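Local atomic coordinates of malyl-CoA lyase/beta-methylmalyl-CoA lyase (Methylobacterium extorquens, PDB entry 5UGR), a protein that belongs to the HpcH/HpaI aldolase/citrate lyase family, folds as a TIM barrel and carries a bound magnesium ion. Residues L13-L18 with V267-E272; D50-A55 with R76-D81; R87-I92 with D117-Q122; V137-E140 with G144-N147; D236-A241 with I261-E266. All blocks are in the same frame, centred on the assembly; numbering follows the deposited sequence.

Interaction 1 (L13-L18 with V267-E272); sequences LHRSEL and VFTPSE
R15 and F268 bring the two backbones together, their CA atoms 5.3 Å apart, where the residues just ahead of the first barrel strand (16-21) meet the C-terminal part of helix 259-268. In this TIM barrel that helix follows the eighth strand, so the contact lies at the seam where the last beta-alpha unit closes against the first strand. The two side chains slide past each other in opposite directions. R15 CB lies 3.8 Å from F268 CB, so it is the aliphatic root of the arginine that packs, and the guanidinium plane stands 80° from the phenyl plane. The carbonyl R15 O comes obliquely to the ring, 3.6 Å from F268 CD2, while V267 CG1 sits over the centre of one ring face.

R15 is bent at chi3 (-58°), which carries its head group alongside T269. There R15 NH1 donates to T269 OG1 across 3.2 Å, with the acceptor essentially in the guanidinium plane. This is a secondary tie for both groups. R15 NH1 to T269 OG1 and a salt bridge from R15 NE to D37 hold the guanidinium at two of its nitrogens, while T269 OG1 sits between R15 NH1 and N265 O.

A further bond is local to 13-18, on residues that do not meet 267-272: H14 NE2 donates in its own ring plane to E17 OE2, 2.8 Å away and nearly straight at 166°, reaching that oxygen from above the carboxylate plane.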
# COMPACT_ATOMS: atom_id res chain seq x y z
N LEU A 13 2.56 -34.47 -4.17
CA LEU A 13 1.96 -35.22 -3.08
C LEU A 13 2.73 -34.90 -1.80
O LEU A 13 3.94 -34.93 -1.77
CB LEU A 13 2.00 -36.72 -3.39
CG LEU A 13 1.39 -37.60 -2.34
CD1 LEU A 13 -0.10 -37.46 -2.26
CD2 LEU A 13 1.68 -39.06 -2.69
N HIS A 14 2.02 -34.48 -0.77
CA HIS A 14 2.63 -33.90 0.42
C HIS A 14 1.83 -34.26 1.69
O HIS A 14 1.50 -33.40 2.50
CB HIS A 14 2.69 -32.39 0.18
CG HIS A 14 3.60 -31.65 1.07
ND1 HIS A 14 4.14 -30.43 0.71
CD2 HIS A 14 4.08 -31.93 2.30
CE1 HIS A 14 4.94 -30.01 1.67
NE2 HIS A 14 4.90 -30.89 2.65
N ARG A 15 1.51 -35.53 1.86
CA ARG A 15 0.77 -35.97 3.05
C ARG A 15 1.60 -35.97 4.34
O ARG A 15 1.10 -35.69 5.43
CB ARG A 15 0.20 -37.37 2.81
CG ARG A 15 -0.74 -37.51 1.64
CD ARG A 15 -0.96 -38.94 1.27
NE ARG A 15 0.27 -39.62 0.95
CZ ARG A 15 0.40 -40.95 0.89
NH1 ARG A 15 -0.62 -41.77 1.10
NH2 ARG A 15 1.57 -41.47 0.60
N SER A 16 2.85 -36.38 4.19
CA SER A 16 3.79 -36.58 5.27
C SER A 16 5.08 -35.86 4.95
O SER A 16 5.59 -35.94 3.82
CB SER A 16 4.04 -38.08 5.49
OG SER A 16 4.42 -38.74 4.29
N GLU A 17 5.59 -35.14 5.96
CA GLU A 17 6.84 -34.37 5.80
C GLU A 17 7.74 -34.74 6.95
O GLU A 17 7.51 -34.33 8.10
CB GLU A 17 6.51 -32.89 5.76
CG GLU A 17 7.70 -31.95 5.70
CD GLU A 17 7.34 -30.49 5.43
OE1 GLU A 17 8.23 -29.59 5.56
OE2 GLU A 17 6.16 -30.24 5.06
N LEU A 18 8.79 -35.53 6.64
CA LEU A 18 9.68 -36.05 7.68
C LEU A 18 10.88 -35.15 7.85
O LEU A 18 11.58 -34.85 6.88
CB LEU A 18 10.15 -37.45 7.29
CG LEU A 18 11.15 -38.14 8.20
CD1 LEU A 18 10.47 -38.52 9.50
CD2 LEU A 18 11.72 -39.37 7.54
N VAL A 267 -4.28 -40.20 7.07
CA VAL A 267 -5.26 -39.14 7.27
C VAL A 267 -5.39 -38.28 6.02
O VAL A 267 -6.53 -37.93 5.65
CB VAL A 267 -4.86 -38.27 8.47
CG1 VAL A 267 -5.63 -36.96 8.49
CG2 VAL A 267 -5.09 -39.04 9.75
N PHE A 268 -4.27 -37.95 5.36
CA PHE A 268 -4.27 -36.97 4.28
C PHE A 268 -4.41 -37.58 2.87
O PHE A 268 -4.33 -36.85 1.87
CB PHE A 268 -3.03 -36.07 4.37
CG PHE A 268 -3.01 -35.21 5.61
CD1 PHE A 268 -3.76 -34.05 5.66
CD2 PHE A 268 -2.30 -35.57 6.71
CE1 PHE A 268 -3.75 -33.26 6.80
CE2 PHE A 268 -2.29 -34.79 7.85
CZ PHE A 268 -3.04 -33.64 7.91
N THR A 269 -4.61 -38.89 2.80
CA THR A 269 -5.06 -39.50 1.54
C THR A 269 -6.44 -38.88 1.19
O THR A 269 -7.34 -38.89 2.01
CB THR A 269 -5.11 -40.99 1.73
OG1 THR A 269 -3.76 -41.47 1.87
CG2 THR A 269 -5.73 -41.68 0.50
N PRO A 270 -6.62 -38.38 -0.05
CA PRO A 270 -7.97 -37.86 -0.39
C PRO A 270 -9.02 -38.96 -0.44
O PRO A 270 -8.68 -40.12 -0.71
CB PRO A 270 -7.78 -37.22 -1.78
CG PRO A 270 -6.50 -37.78 -2.30
CD PRO A 270 -5.66 -38.18 -1.13
N SER A 271 -10.29 -38.62 -0.13
CA SER A 271 -11.37 -39.66 -0.20
C SER A 271 -11.56 -40.10 -1.62
O SER A 271 -11.27 -39.35 -2.58
CB SER A 271 -12.70 -39.15 0.34
OG SER A 271 -13.29 -38.18 -0.52
N GLU A 272 -12.06 -41.33 -1.77
CA GLU A 272 -12.43 -41.86 -3.08
C GLU A 272 -13.43 -40.94 -3.78
O GLU A 272 -13.31 -40.68 -5.00
CB GLU A 272 -12.95 -43.31 -2.95
CG GLU A 272 -11.80 -44.32 -2.79
CD GLU A 272 -12.23 -45.79 -2.73
OE1 GLU A 272 -13.45 -46.07 -2.68
OE2 GLU A 272 -11.32 -46.64 -2.72

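Interaction 2 (D50-A55 with R76-D81); sequences DDKEQA and RINGLD
N78 is the residue through which 76-81 meets K52, the two side chains coming from opposite directions between CA atoms 9.0 Å apart. The segment starts at R76, the last residue of barrel strand 72-76, whose NE forms a salt bridge with D42 on the adjacent strand. I77, still backbone-bonded to L103, begins the loop, and N78 then points its side chain at helix 52-65. N78 OD1 accepts from K52 NZ at 2.9 Å, in the carbonyl plane and on a lone pair, with a C=O...N angle of 137°. The lysine is extended as far as CE and turns at its last torsion (chi4 -57°), which swings NZ onto the amide oxygen; K52 CD meanwhile runs 3.5 Å from the same N78 OD1. Backbone oxygens V47 O and L43 O also hold the ammonium, and N78 ND2 is bonded to D88 OD2 and L43 O, so the buried amide is gripped at both ends. This beta-alpha loop of the TIM barrel lies among helix 52-65, which supplies K52, helix 85-95, which supplies D88, and strand 101-104, against which I77 and L80 pack, with L80 also touching helix 110-127.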
# COMPACT_ATOMS: atom_id res chain seq x y z
N ASP A 50 27.73 -25.74 16.83
CA ASP A 50 29.02 -26.34 16.57
C ASP A 50 28.98 -27.50 15.61
O ASP A 50 30.02 -27.90 15.14
CB ASP A 50 29.63 -26.85 17.89
CG ASP A 50 30.13 -25.74 18.76
OD1 ASP A 50 30.34 -24.61 18.31
OD2 ASP A 50 30.34 -26.03 19.95
N ASP A 51 27.79 -28.02 15.29
CA ASP A 51 27.62 -29.12 14.35
C ASP A 51 27.14 -28.71 12.96
O ASP A 51 27.03 -29.58 12.07
CB ASP A 51 26.60 -30.15 14.93
CG ASP A 51 27.09 -30.85 16.18
OD1 ASP A 51 28.29 -31.05 16.31
OD2 ASP A 51 26.26 -31.29 17.02
N LYS A 52 26.85 -27.40 12.77
CA LYS A 52 26.23 -26.95 11.51
C LYS A 52 27.12 -27.12 10.29
O LYS A 52 26.65 -27.54 9.22
CB LYS A 52 25.69 -25.57 11.66
CG LYS A 52 24.42 -25.48 12.52
CD LYS A 52 23.91 -24.08 12.61
CE LYS A 52 22.76 -23.89 13.58
NZ LYS A 52 21.59 -24.73 13.30
N GLU A 53 28.44 -26.89 10.47
CA GLU A 53 29.35 -26.97 9.32
C GLU A 53 29.43 -28.43 8.84
O GLU A 53 29.39 -28.73 7.63
CB GLU A 53 30.73 -26.42 9.72
CG GLU A 53 31.73 -26.65 8.62
CD GLU A 53 33.07 -26.02 8.85
OE1 GLU A 53 33.70 -25.63 7.86
OE2 GLU A 53 33.49 -25.94 9.99
N GLN A 54 29.54 -29.36 9.81
CA GLN A 54 29.58 -30.79 9.46
C GLN A 54 28.27 -31.29 8.91
O GLN A 54 28.23 -32.09 7.97
CB GLN A 54 30.03 -31.63 10.66
CG GLN A 54 30.30 -33.08 10.32
CD GLN A 54 31.38 -33.29 9.27
OE1 GLN A 54 32.46 -32.75 9.38
NE2 GLN A 54 31.07 -34.07 8.23
N ALA A 55 27.15 -30.79 9.47
CA ALA A 55 25.86 -31.25 8.99
C ALA A 55 25.70 -30.89 7.53
O ALA A 55 25.13 -31.63 6.74
CB ALA A 55 24.75 -30.63 9.83
N ARG A 76 16.12 -27.74 5.21
CA ARG A 76 15.73 -26.60 6.04
C ARG A 76 17.03 -25.84 6.33
O ARG A 76 17.91 -26.31 7.06
CB ARG A 76 14.99 -26.93 7.29
CG ARG A 76 14.63 -25.65 8.08
CD ARG A 76 13.66 -25.85 9.22
NE ARG A 76 14.14 -26.77 10.27
CZ ARG A 76 13.41 -27.13 11.32
NH1 ARG A 76 12.20 -26.62 11.49
NH2 ARG A 76 13.82 -28.08 12.18
N ILE A 77 17.19 -24.71 5.62
CA ILE A 77 18.32 -23.84 5.80
C ILE A 77 18.27 -23.08 7.11
O ILE A 77 17.24 -23.02 7.75
CB ILE A 77 18.54 -22.86 4.62
CG1 ILE A 77 17.32 -21.92 4.45
CG2 ILE A 77 18.74 -23.65 3.34
CD1 ILE A 77 17.51 -20.90 3.36
N ASN A 78 19.42 -22.54 7.50
CA ASN A 78 19.46 -21.70 8.68
C ASN A 78 18.71 -20.39 8.48
O ASN A 78 18.39 -19.97 7.34
CB ASN A 78 20.91 -21.50 9.13
CG ASN A 78 21.38 -22.68 9.93
OD1 ASN A 78 21.03 -22.83 11.14
ND2 ASN A 78 22.10 -23.60 9.27
N GLY A 79 18.44 -19.73 9.59
CA GLY A 79 17.69 -18.47 9.55
C GLY A 79 18.44 -17.34 8.85
O GLY A 79 19.68 -17.29 8.82
N LEU A 80 17.68 -16.46 8.22
CA LEU A 80 18.26 -15.32 7.49
C LEU A 80 19.03 -14.38 8.41
O LEU A 80 19.83 -13.57 7.94
CB LEU A 80 17.19 -14.54 6.70
CG LEU A 80 16.83 -15.12 5.31
CD1 LEU A 80 16.09 -16.45 5.47
CD2 LEU A 80 15.95 -14.13 4.54
N ASP A 81 18.70 -14.45 9.69
CA ASP A 81 19.35 -13.68 10.75
C ASP A 81 20.65 -14.29 11.23
O ASP A 81 21.25 -13.74 12.18
CB ASP A 81 18.39 -13.50 11.96
CG ASP A 81 17.91 -14.83 12.54
OD1 ASP A 81 17.66 -15.80 11.76
OD2 ASP A 81 17.77 -14.96 13.77

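Interaction 3 (R87-I92 with D117-Q122); sequences RDVVDI and DVLTTQ
V89 and L119 meet tip to tip between two neighbouring outer helices of the TIM barrel, 85-95 and 110-127, which flank strand 101-104 in the chain. The segments run nearly parallel, with a signed crossing angle of -17° and axes 10.0 Å apart at closest approach. Such a spacing puts the helices in side-chain contact, and the nearest CA pair, V89 and T120, is still 7.1 Å apart.

The contact itself is apolar. L119 has its CG anti to the backbone N (chi1 -179°), which sends the isobutyl group across the gap. Its two methyls then divide the work: L119 CD2 lies 3.8 Å from V89 CG1, while L119 CD1 faces V90 CG2 at 4.2 Å, the V90 side chain crossing the leucine at about a right angle. V89 CG1 also approaches T120 OG1 at 4.1 Å, a van der Waals neighbour; that hydroxyl has its hydrogen bond with I116 O on its own helix. Y86 of the fourth subunit packs on V90 and L119, so the valine-leucine cluster reaches the subunit interface.

The polar groups bond within their own helix or to residues outside the two segments, D88 to R56 and D117 to R157 among them. On 117-122, D117 O accepts two donors from opposite faces of its carbonyl plane: T121 N at 2.8 Å from D117 O, as expected along a helix, and T121 OG1 at 2.7 Å, set above that plane.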
# COMPACT_ATOMS: atom_id res chain seq x y z
N ARG A 87 26.07 -20.10 3.25
CA ARG A 87 26.83 -21.28 2.90
C ARG A 87 25.98 -22.55 2.74
O ARG A 87 26.26 -23.38 1.89
CB ARG A 87 27.99 -21.43 3.87
CG ARG A 87 29.19 -20.73 3.25
CD ARG A 87 30.20 -21.75 2.70
NE ARG A 87 30.92 -21.96 3.90
CZ ARG A 87 31.55 -23.04 4.27
NH1 ARG A 87 32.08 -22.97 5.44
NH2 ARG A 87 31.64 -24.12 3.49
N ASP A 88 24.89 -22.65 3.49
CA ASP A 88 23.91 -23.71 3.28
C ASP A 88 23.41 -23.73 1.83
O ASP A 88 23.40 -24.74 1.16
CB ASP A 88 22.71 -23.58 4.20
CG ASP A 88 23.03 -23.66 5.68
OD1 ASP A 88 24.12 -24.19 6.11
OD2 ASP A 88 22.13 -23.20 6.49
N VAL A 89 22.98 -22.55 1.38
CA VAL A 89 22.39 -22.44 0.05
C VAL A 89 23.45 -22.63 -1.03
O VAL A 89 23.28 -23.42 -1.96
CB VAL A 89 21.63 -21.11 -0.11
CG1 VAL A 89 21.04 -20.96 -1.51
CG2 VAL A 89 20.49 -21.01 0.93
N VAL A 90 24.53 -21.88 -0.93
CA VAL A 90 25.60 -21.94 -1.95
C VAL A 90 26.16 -23.37 -2.04
O VAL A 90 26.19 -23.96 -3.12
CB VAL A 90 26.74 -20.93 -1.65
CG1 VAL A 90 27.96 -21.22 -2.55
CG2 VAL A 90 26.24 -19.51 -1.90
N ASP A 91 26.59 -23.93 -0.91
CA ASP A 91 27.31 -25.22 -0.99
C ASP A 91 26.40 -26.35 -1.47
O ASP A 91 26.77 -27.16 -2.31
CB ASP A 91 27.95 -25.60 0.32
CG ASP A 91 29.08 -24.71 0.72
OD1 ASP A 91 29.47 -23.81 -0.04
OD2 ASP A 91 29.70 -25.04 1.77
N ILE A 92 25.18 -26.39 -0.96
CA ILE A 92 24.28 -27.50 -1.29
C ILE A 92 23.69 -27.33 -2.66
O ILE A 92 23.64 -28.33 -3.42
CB ILE A 92 23.22 -27.76 -0.20
CG1 ILE A 92 23.90 -28.05 1.12
CG2 ILE A 92 22.25 -28.85 -0.61
CD1 ILE A 92 23.04 -27.97 2.39
N ASP A 117 15.25 -16.30 -3.26
CA ASP A 117 15.00 -16.48 -4.70
C ASP A 117 16.19 -15.89 -5.53
O ASP A 117 16.68 -16.57 -6.43
CB ASP A 117 13.66 -15.82 -5.03
CG ASP A 117 12.98 -16.35 -6.25
OD1 ASP A 117 13.59 -17.11 -7.03
OD2 ASP A 117 11.81 -15.91 -6.48
N VAL A 118 16.70 -14.71 -5.16
CA VAL A 118 17.83 -14.12 -5.85
C VAL A 118 19.01 -15.13 -5.80
O VAL A 118 19.59 -15.46 -6.85
CB VAL A 118 18.23 -12.80 -5.22
CG1 VAL A 118 19.53 -12.30 -5.80
CG2 VAL A 118 17.12 -11.72 -5.45
N LEU A 119 19.37 -15.57 -4.60
CA LEU A 119 20.58 -16.39 -4.42
C LEU A 119 20.40 -17.71 -5.15
O LEU A 119 21.33 -18.17 -5.87
CB LEU A 119 20.85 -16.54 -2.93
CG LEU A 119 22.09 -17.35 -2.55
CD1 LEU A 119 23.36 -16.75 -3.17
CD2 LEU A 119 22.21 -17.41 -1.05
N THR A 120 19.28 -18.38 -4.93
CA THR A 120 18.99 -19.66 -5.56
C THR A 120 19.01 -19.56 -7.07
O THR A 120 19.64 -20.41 -7.77
CB THR A 120 17.63 -20.22 -5.09
OG1 THR A 120 17.64 -20.37 -3.65
CG2 THR A 120 17.37 -21.56 -5.72
N THR A 121 18.40 -18.51 -7.60
CA THR A 121 18.37 -18.33 -9.04
C THR A 121 19.78 -18.22 -9.63
O THR A 121 20.09 -18.82 -10.68
CB THR A 121 17.47 -17.16 -9.47
OG1 THR A 121 16.15 -17.38 -8.92
CG2 THR A 121 17.41 -17.03 -10.97
N GLN A 122 20.61 -17.39 -9.00
CA GLN A 122 21.98 -17.16 -9.49
C GLN A 122 22.76 -18.47 -9.51
O GLN A 122 23.48 -18.74 -10.48
CB GLN A 122 22.71 -16.12 -8.69
CG GLN A 122 22.09 -14.73 -8.92
CD GLN A 122 22.76 -13.65 -8.14
OE1 GLN A 122 23.81 -13.89 -7.51
NE2 GLN A 122 22.14 -12.47 -8.10

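Interaction 4 (V137-E140 with G144-N147); sequences VLIE and GMAN. With MG (magnesium ion), chain B.
Two sets of torsions bring I139 and M145 together. In I139, chi1 of -56° leaves CG2 anti to the backbone N, pointing at the helix that follows. In M145 the chain bends twice, at chi2 (61°) and chi3 (67°), so that the thioether doubles back toward the strand. I139 CG2 consequently touches both M145 CE and M145 N at 3.8 Å, the side chains crossing at about a right angle. The same methyl lies 4.0 Å from G144 C; G144 has no side chain, and the I139 methyl rests directly on the helix backbone.

This is a tight beta-alpha connection at the end of the fifth strand of the TIM barrel: strand 134-139 gives way to helix 142-146 within a few residues. I139 faces the helix, whereas E140 points away from it, toward the magnesium site. E140 OE1 binds the magnesium ion at 2.0 Å; E140 OE2 stands 3.4 Å from the ion, making the carboxylate monodentate. D45, D167 and three waters fill the other positions of a six-coordinate shell. E140 OE2 instead accepts from metal-bound water 1 at 2.7 Å and from K106 N, two bonds that hold the carboxylate in its orientation.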
# COMPACT_ATOMS: atom_id res chain seq x y z
N VAL A 137 7.80 -22.30 2.91
CA VAL A 137 8.08 -21.36 3.99
C VAL A 137 7.49 -21.84 5.28
O VAL A 137 6.38 -22.36 5.32
CB VAL A 137 7.61 -19.95 3.65
CG1 VAL A 137 8.38 -19.35 2.51
CG2 VAL A 137 6.18 -19.88 3.50
N LEU A 138 8.23 -21.66 6.35
CA LEU A 138 7.74 -21.88 7.70
C LEU A 138 7.15 -20.59 8.26
O LEU A 138 7.85 -19.54 8.31
CB LEU A 138 8.87 -22.37 8.60
CG LEU A 138 8.83 -23.84 8.93
CD1 LEU A 138 10.21 -24.38 9.25
CD2 LEU A 138 7.86 -24.13 10.04
N ILE A 139 5.87 -20.67 8.64
CA ILE A 139 5.19 -19.60 9.39
C ILE A 139 5.22 -20.09 10.83
O ILE A 139 4.45 -21.00 11.23
CB ILE A 139 3.78 -19.36 8.84
CG1 ILE A 139 3.81 -19.04 7.34
CG2 ILE A 139 3.10 -18.26 9.65
CD1 ILE A 139 4.51 -17.80 6.96
N GLU A 140 6.17 -19.54 11.59
CA GLU A 140 6.52 -20.07 12.92
C GLU A 140 6.83 -18.94 13.89
O GLU A 140 7.45 -19.17 14.92
CB GLU A 140 7.67 -21.06 12.84
CG GLU A 140 8.99 -20.48 12.33
CD GLU A 140 10.16 -21.46 12.34
OE1 GLU A 140 10.34 -22.07 13.42
OE2 GLU A 140 10.84 -21.58 11.32
N GLY A 144 5.67 -13.54 11.05
CA GLY A 144 5.25 -14.20 9.83
C GLY A 144 3.74 -14.34 9.73
O GLY A 144 3.14 -14.15 8.66
N MET A 145 3.09 -14.69 10.86
CA MET A 145 1.64 -14.80 10.84
C MET A 145 0.98 -13.47 10.50
O MET A 145 -0.03 -13.43 9.79
CB MET A 145 1.15 -15.32 12.19
CG MET A 145 -0.31 -15.65 12.23
SD MET A 145 -0.87 -16.96 11.09
CE MET A 145 -0.04 -18.38 11.78
N ALA A 146 1.52 -12.37 11.01
CA ALA A 146 0.98 -11.03 10.72
C ALA A 146 1.13 -10.58 9.26
O ALA A 146 0.42 -9.67 8.80
CB ALA A 146 1.65 -10.03 11.63
N ASN A 147 2.03 -11.26 8.50
CA ASN A 147 2.33 -10.95 7.13
C ASN A 147 2.05 -12.13 6.19
O ASN A 147 2.51 -12.12 5.04
CB ASN A 147 3.78 -10.46 7.00
CG ASN A 147 3.97 -9.14 7.69
OD1 ASN A 147 3.49 -8.12 7.20
ND2 ASN A 147 4.63 -9.14 8.78
MG MG B . 11.72 -23.37 14.07
O HOH W 1 12.34 -23.70 12.14
O HOH W 2 10.37 -24.93 13.90
O HOH W 3 13.26 -21.92 14.25

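Interaction 5 (D236-A241 with I261-E266); sequences DGYTSA and IDLANE
T239 and L263 mark the closest backbone approach, with CA atoms 6.5 Å apart, between helix segments whose axes come within 9.9 Å and cross at -29°. Helices 235-248 and 259-268 are the ones that follow the seventh and eighth strands of the TIM barrel, so this is packing between sequential outer helices, running in roughly the same direction, with strand 252-255 between them in the chain.

Y238 and L263 carry most of the buried surface. With chi1 near 180° (-177°), Y238 swings its ring toward helix 259-268. The ring meets the leucine obliquely: Y238 CD1 lies 3.7 Å from L263 CB and 3.8 Å from L263 CD1, so Y238 CD1 touches both CB and a methyl of the leucine. Further out, Y238 OH passes 3.5 Å from A264 CB and is hydrogen-bonded to W254 O on the eighth strand. That bond fixes the far end of the ring and ties helix 235-248 to the barrel wall. A264 also packs on S16 of the first strand.

The outer side of the contact is more polar. L263 CD2 comes 3.9 Å from T239 OG1, the two side chains crossing at about a right angle. T239 OG1 is hydrogen-bonded to P235 O on its own helix and in addition reaches a bridging water. Water 4 lies 3.0 Å from T239 OG1 and donates to L263 O at the same distance, 3.0 Å.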
# COMPACT_ATOMS: atom_id res chain seq x y z
N ASP A 236 -3.13 -41.48 19.17
CA ASP A 236 -4.47 -40.99 19.11
C ASP A 236 -4.54 -39.45 19.07
O ASP A 236 -5.33 -38.87 18.32
CB ASP A 236 -5.25 -41.43 20.33
CG ASP A 236 -5.54 -42.93 20.39
OD1 ASP A 236 -5.39 -43.67 19.42
OD2 ASP A 236 -5.91 -43.40 21.47
N GLY A 237 -3.70 -38.81 19.86
CA GLY A 237 -3.62 -37.38 19.82
C GLY A 237 -3.07 -36.85 18.49
O GLY A 237 -3.54 -35.82 17.97
N TYR A 238 -2.07 -37.53 17.93
CA TYR A 238 -1.54 -37.15 16.62
C TYR A 238 -2.66 -37.21 15.60
O TYR A 238 -2.84 -36.26 14.80
CB TYR A 238 -0.38 -38.05 16.19
CG TYR A 238 0.23 -37.66 14.89
CD1 TYR A 238 -0.32 -38.05 13.66
CD2 TYR A 238 1.35 -36.85 14.85
CE1 TYR A 238 0.24 -37.63 12.46
CE2 TYR A 238 1.90 -36.43 13.63
CZ TYR A 238 1.36 -36.83 12.45
OH TYR A 238 1.89 -36.39 11.25
N THR A 239 -3.36 -38.35 15.58
CA THR A 239 -4.40 -38.58 14.59
C THR A 239 -5.53 -37.55 14.74
O THR A 239 -6.05 -37.02 13.75
CB THR A 239 -4.94 -40.01 14.68
OG1 THR A 239 -3.87 -40.90 14.31
CG2 THR A 239 -6.08 -40.24 13.74
N SER A 240 -5.91 -37.23 15.99
CA SER A 240 -6.91 -36.19 16.20
C SER A 240 -6.45 -34.84 15.63
O SER A 240 -7.19 -34.16 14.92
CB SER A 240 -7.23 -36.04 17.70
OG SER A 240 -7.97 -34.87 17.95
N ALA A 241 -5.22 -34.44 15.93
CA ALA A 241 -4.69 -33.19 15.42
C ALA A 241 -4.66 -33.17 13.88
O ALA A 241 -5.01 -32.16 13.24
CB ALA A 241 -3.28 -32.94 15.95
N ILE A 261 4.69 -41.18 10.29
CA ILE A 261 4.59 -41.23 8.84
C ILE A 261 3.34 -41.92 8.35
O ILE A 261 2.62 -41.35 7.52
CB ILE A 261 5.84 -41.88 8.22
CG1 ILE A 261 7.11 -41.07 8.52
CG2 ILE A 261 5.70 -42.03 6.71
CD1 ILE A 261 8.41 -41.79 8.20
N ASP A 262 3.06 -43.12 8.86
CA ASP A 262 1.88 -43.87 8.40
C ASP A 262 0.61 -43.14 8.83
O ASP A 262 -0.41 -43.16 8.12
CB ASP A 262 1.89 -45.30 8.96
CG ASP A 262 2.88 -46.21 8.24
OD1 ASP A 262 3.47 -45.84 7.21
OD2 ASP A 262 3.11 -47.31 8.77
N LEU A 263 0.66 -42.50 10.00
CA LEU A 263 -0.53 -41.81 10.53
C LEU A 263 -0.90 -40.63 9.61
O LEU A 263 -2.06 -40.48 9.23
CB LEU A 263 -0.37 -41.34 11.98
CG LEU A 263 -0.03 -42.38 13.03
CD1 LEU A 263 0.20 -41.73 14.36
CD2 LEU A 263 -1.14 -43.39 13.11
N ALA A 264 0.11 -39.85 9.19
CA ALA A 264 -0.11 -38.71 8.27
C ALA A 264 -0.54 -39.22 6.92
O ALA A 264 -1.49 -38.68 6.31
CB ALA A 264 1.12 -37.84 8.16
N ASN A 265 0.16 -40.25 6.42
CA ASN A 265 -0.25 -40.75 5.12
C ASN A 265 -1.69 -41.20 5.06
O ASN A 265 -2.38 -40.99 4.05
CB ASN A 265 0.67 -41.86 4.67
CG ASN A 265 2.05 -41.32 4.19
OD1 ASN A 265 2.23 -40.15 3.92
ND2 ASN A 265 3.03 -42.21 4.11
N GLU A 266 -2.15 -41.86 6.13
CA GLU A 266 -3.53 -42.35 6.13
C GLU A 266 -4.53 -41.19 6.18
O GLU A 266 -5.52 -41.17 5.45
CB GLU A 266 -3.76 -43.26 7.34
CG GLU A 266 -5.22 -43.75 7.42
CD GLU A 266 -5.38 -45.08 8.18
OE1 GLU A 266 -4.92 -45.17 9.34
OE2 GLU A 266 -5.98 -46.03 7.59
O HOH W 4 -3.85 -41.65 11.37

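Interactions 1 and 5 share helix 259-268 and touch directly, S16 OG meeting N265 OD1 at 2.6 Å; together they place the last barrel helix against the first strand and the preceding helix. On the other side of the chain's centre from interaction 1, interactions 2 and 3 meet where I77 CD1 packs on V89 CG2 at 3.9 Å. Interactions 1, 2, 3 and 4 are buried, whereas interaction 5 is partly buried, with a water bridging its two helices. The helix-helix contacts 3 and 5 are mainly apolar; interactions 1 and 2 use a cationic side chain, R15 just before a strand and K52 reaching a loop that follows one; interaction 4 alone combines packing with a metal ligand.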